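Local coordinates for uncharacterized protein (PDB 4W9R), which is of unknown function but has an alpha/beta-hydrolase-like domain and may hydrolyse ester bonds, at residues K331-K334 with T335-A339; V180-K183 with V184-D187. All coordinates share one frame; numbering follows the deposited sequence.

Interaction 1. Residues K331-K334 with T335-A339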
loop_
_atom_site.group_PDB
_atom_site.type_symbol
_atom_site.label_atom_id
_atom_site.label_comp_id
_atom_site.label_asym_id
_atom_site.label_seq_id
_atom_site.Cartn_x
_atom_site.Cartn_y
_atom_site.Cartn_z
ATOM N N LYS B 331 33.059 -36.108 26.886
ATOM C CA LYS B 331 32.184 -35.984 25.726
ATOM C C LYS B 331 32.329 -34.615 25.071
ATOM O O LYS B 331 32.202 -34.486 23.854
ATOM C CB LYS B 331 30.724 -36.229 26.119
ATOM C CG LYS B 331 30.428 -37.665 26.518
ATOM C CD LYS B 331 28.939 -37.896 26.726
ATOM C CE LYS B 331 28.662 -39.342 27.110
ATOM N NZ LYS B 331 27.206 -39.615 27.258
ATOM N N ALA B 332 32.600 -33.597 25.883
ATOM C CA ALA B 332 32.775 -32.240 25.379
ATOM C C ALA B 332 33.968 -32.156 24.434
ATOM O O ALA B 332 33.878 -31.565 23.357
ATOM C CB ALA B 332 32.941 -31.261 26.530
ATOM N N LEU B 333 35.082 -32.756 24.844
ATOM C CA LEU B 333 36.295 -32.765 24.034
ATOM C C LEU B 333 36.066 -33.485 22.712
ATOM O O LEU B 333 36.470 -33.005 21.653
ATOM C CB LEU B 333 37.443 -33.425 24.797
ATOM C CG LEU B 333 38.773 -33.499 24.047
ATOM C CD1 LEU B 333 39.276 -32.101 23.731
ATOM C CD2 LEU B 333 39.803 -34.278 24.849
ATOM N N LYS B 334 35.410 -34.639 22.782
ATOM C CA LYS B 334 35.098 -35.422 21.594
ATOM C C LYS B 334 34.172 -34.645 20.660
ATOM O O LYS B 334 34.306 -34.713 19.438
ATOM C CB LYS B 334 34.458 -36.756 21.990
ATOM C CG LYS B 334 34.113 -37.666 20.821
ATOM C CD LYS B 334 33.365 -38.906 21.295
ATOM C CE LYS B 334 32.974 -39.805 20.132
ATOM N NZ LYS B 334 34.162 -40.360 19.425
ATOM N N THR B 335 33.244 -33.895 21.247
ATOM C CA THR B 335 32.249 -33.158 20.478
ATOM C C THR B 335 32.832 -31.888 19.858
ATOM O O THR B 335 32.480 -31.521 18.737
ATOM C CB THR B 335 31.037 -32.789 21.352
ATOM O OG1 THR B 335 30.625 -33.936 22.104
ATOM C CG2 THR B 335 29.880 -32.313 20.489
ATOM N N TYR B 336 33.720 -31.219 20.588
ATOM C CA TYR B 336 34.413 -30.053 20.050
ATOM C C TYR B 336 35.244 -30.436 18.830
ATOM O O TYR B 336 35.249 -29.730 17.822
ATOM C CB TYR B 336 35.311 -29.411 21.108
ATOM C CG TYR B 336 34.623 -28.379 21.975
ATOM C CD1 TYR B 336 34.035 -27.254 21.413
ATOM C CD2 TYR B 336 34.587 -28.516 23.356
ATOM C CE1 TYR B 336 33.413 -26.304 22.200
ATOM C CE2 TYR B 336 33.968 -27.571 24.153
ATOM C CZ TYR B 336 33.383 -26.466 23.569
ATOM O OH TYR B 336 32.766 -25.522 24.356
ATOM N N GLN B 337 35.943 -31.563 18.929
ATOM C CA GLN B 337 36.763 -32.063 17.832
ATOM C C GLN B 337 35.902 -32.427 16.628
ATOM O O GLN B 337 36.356 -32.377 15.485
ATOM C CB GLN B 337 37.579 -33.276 18.283
ATOM C CG GLN B 337 38.650 -32.957 19.316
ATOM C CD GLN B 337 39.250 -34.204 19.939
ATOM O OE1 GLN B 337 38.722 -35.305 19.784
ATOM N NE2 GLN B 337 40.358 -34.035 20.651
ATOM N N LYS B 338 34.652 -32.789 16.894
ATOM C CA LYS B 338 33.712 -33.134 15.839
ATOM C C LYS B 338 33.207 -31.869 15.150
ATOM O O LYS B 338 32.944 -31.863 13.948
ATOM C CB LYS B 338 32.543 -33.939 16.411
ATOM C CG LYS B 338 31.966 -34.971 15.459
ATOM C CD LYS B 338 31.005 -35.902 16.182
ATOM C CE LYS B 338 30.549 -37.038 15.280
ATOM N NZ LYS B 338 29.650 -37.987 15.995
ATOM N N ALA B 339 33.082 -30.795 15.924
ATOM C CA ALA B 339 32.610 -29.518 15.401
ATOM C C ALA B 339 33.676 -28.849 14.543
ATOM O O ALA B 339 33.364 -28.122 13.601
ATOM C CB ALA B 339 32.195 -28.600 16.537
#
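K331 and T335, one turn apart in helix 329-339, illustrate how a threonine can turn its hydroxyl back on the helix that carries it. Two hydrogen bonds reach K331 O: one from T335 N at 2.9 Å, the other from T335 OG1. The latter is modelled implausibly short, so at this resolution its length is doubtful. With OG1 beside its own backbone N and anti to the carbonyl carbon (chi1 -47°), T335 faces that carbonyl.

The other backbone bonds repeat the alpha-helical i to i+4 pattern. Y336 N meets A332 O at 2.8 Å and Q337 N meets L333 O at 3.1 Å, the two N-H groups pointing fairly straight at their acceptors; K338 N to K334 O is weak.

This helix packs between helices 314-325 and 350-362, in a stack of helices reminiscent of tetratricopeptide-like folds. The buried side chain of Y336 touches A320 on one helix and I357 and L360 on the other, and its OH is hydrogen-bonded to E324 OE1 and R356 NH2.

Van der Waals contact within the helix joins the L333 branch to the Q337 amide. With CG anti to the backbone N (chi1 180°), L333 CG lies 3.8 Å from Q337 NE2, and L333 CD1 is equally near, the amide chain passing at a slant. On the exposed side K334 NZ and K338 NZ stand 6.1 Å apart, like charges that probably repel mildly.

Interaction 2. Residues V180-K183 with V184-D187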
loop_
_atom_site.group_PDB
_atom_site.type_symbol
_atom_site.label_atom_id
_atom_site.label_comp_id
_atom_site.label_asym_id
_atom_site.label_seq_id
_atom_site.Cartn_x
_atom_site.Cartn_y
_atom_site.Cartn_z
ATOM N N VAL B 180 -15.504 8.837 3.951
ATOM C CA VAL B 180 -15.486 10.052 3.136
ATOM C C VAL B 180 -16.110 9.815 1.765
ATOM O O VAL B 180 -15.617 9.025 0.959
ATOM C CB VAL B 180 -14.061 10.600 2.954
ATOM C CG1 VAL B 180 -14.061 11.751 1.962
ATOM C CG2 VAL B 180 -13.499 11.053 4.289
ATOM N N GLU B 181 -17.208 10.531 1.534
ATOM C CA GLU B 181 -18.068 10.402 0.359
ATOM C C GLU B 181 -18.578 8.970 0.216
ATOM O O GLU B 181 -19.001 8.557 -0.862
ATOM C CB GLU B 181 -17.317 10.821 -0.910
ATOM C CG GLU B 181 -16.843 12.269 -0.925
ATOM C CD GLU B 181 -17.916 13.236 -1.398
ATOM O OE1 GLU B 181 -19.044 12.785 -1.690
ATOM O OE2 GLU B 181 -17.629 14.451 -1.481
ATOM N N ASN B 182 -18.506 8.213 1.306
ATOM C CA ASN B 182 -19.075 6.872 1.389
ATOM C C ASN B 182 -20.395 6.732 2.147
ATOM O O ASN B 182 -20.887 5.615 2.304
ATOM C CB ASN B 182 -18.051 5.918 1.989
ATOM C CG ASN B 182 -18.004 4.593 1.261
ATOM O OD1 ASN B 182 -18.401 4.498 0.097
ATOM N ND2 ASN B 182 -17.519 3.561 1.937
ATOM N N LYS B 183 -20.947 7.843 2.632
ATOM C CA LYS B 183 -21.833 7.827 3.804
ATOM C C LYS B 183 -22.926 6.754 3.813
ATOM O O LYS B 183 -23.131 6.094 4.832
ATOM C CB LYS B 183 -22.498 9.193 3.975
ATOM C CG LYS B 183 -23.311 9.306 5.256
ATOM C CD LYS B 183 -23.914 10.688 5.426
ATOM C CE LYS B 183 -24.614 10.810 6.769
ATOM N NZ LYS B 183 -25.642 9.750 6.954
ATOM N N VAL B 184 -23.618 6.571 2.693
ATOM C CA VAL B 184 -24.644 5.534 2.610
ATOM C C VAL B 184 -24.042 4.147 2.831
ATOM O O VAL B 184 -24.519 3.377 3.666
ATOM C CB VAL B 184 -25.371 5.564 1.254
ATOM C CG1 VAL B 184 -26.222 4.312 1.076
ATOM C CG2 VAL B 184 -26.223 6.819 1.140
ATOM N N VAL B 185 -22.985 3.845 2.081
ATOM C CA VAL B 185 -22.277 2.575 2.198
ATOM C C VAL B 185 -21.617 2.419 3.566
ATOM O O VAL B 185 -21.679 1.354 4.182
ATOM C CB VAL B 185 -21.199 2.440 1.103
ATOM C CG1 VAL B 185 -20.369 1.181 1.312
ATOM C CG2 VAL B 185 -21.844 2.441 -0.273
ATOM N N TYR B 186 -20.990 3.494 4.032
ATOM C CA TYR B 186 -20.281 3.490 5.306
ATOM C C TYR B 186 -21.196 3.146 6.479
ATOM O O TYR B 186 -20.836 2.342 7.339
ATOM C CB TYR B 186 -19.620 4.849 5.539
ATOM C CG TYR B 186 -18.988 5.009 6.902
ATOM C CD1 TYR B 186 -17.754 4.440 7.189
ATOM C CD2 TYR B 186 -19.619 5.743 7.900
ATOM C CE1 TYR B 186 -17.171 4.591 8.430
ATOM C CE2 TYR B 186 -19.043 5.900 9.145
ATOM C CZ TYR B 186 -17.819 5.323 9.406
ATOM O OH TYR B 186 -17.242 5.475 10.648
ATOM N N ASP B 187 -22.377 3.756 6.509
ATOM C CA ASP B 187 -23.324 3.522 7.593
ATOM C C ASP B 187 -23.786 2.071 7.627
ATOM O O ASP B 187 -23.871 1.467 8.695
ATOM C CB ASP B 187 -24.531 4.451 7.465
ATOM C CG ASP B 187 -24.200 5.887 7.819
ATOM O OD1 ASP B 187 -23.247 6.105 8.598
ATOM O OD2 ASP B 187 -24.898 6.798 7.325
#
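K183 and D187 show how an i to i+4 pair of opposite charges can bridge the opening turn of a helix. The lysine chain leaves with CG anti to the backbone N (chi1 -174°), stays extended and bends only at its last torsion, which swings K183 NZ across to D187 OD2 at 3.1 Å, a salt bridge that meets the oxygen nearly in line with its C-O bond. The two chains slant across one another, and K183 CG also passes 3.6 Å from D187 OD2. An alanine in place of D187 would probably leave the ammonium of K183 without its mate and free to swing away.

The amide of N182 lays its face over V185: N182 OD1 is 3.6 Å from V185 CB, and N182 ND2 lies 3.8 Å from V185 CG1. Hydrogen bonds from ND2 to N148 OD1 and A178 O fix the rotation of this amide.

Y186 turns its CB toward N182, 4.0 Å from N182 CB, but the rest of the side chain leads away to touch T177 and D179 of strand 171-180, and its OH is hydrogen-bonded to D211 OD2. Backbone hydrogen bonds from Y186 N to N182 O (2.7 Å) and from D187 N to K183 O (3.0 Å) begin the helix. With strand 171-180 and its parallel neighbour 205-213, helix 183-196 forms a beta-alpha-beta crossover of the alpha/beta-hydrolase-like sheet, and this turn starts it.

How the interactions relate
Interactions 1 and 2 apply one local principle, side chains meeting one turn apart, in two distant parts of the chain. Their centres are 69 Å apart and their nearest atoms about 60 Å apart, so neither touches the other. Along the chain, interaction 2 closes before interaction 1 opens; in space they lie on opposite sides of the chain's centre, the centre of interaction 2 about 31 Å from it and that of interaction 1 about 39 Å. Interaction 2 belongs to the sheet-based, esterase-like part, where E181 also reaches the second subunit, whereas interaction 1 belongs to the C-terminal helices. No catalytic residue or ligand is established for either, and each is a local feature of its own part of the fold.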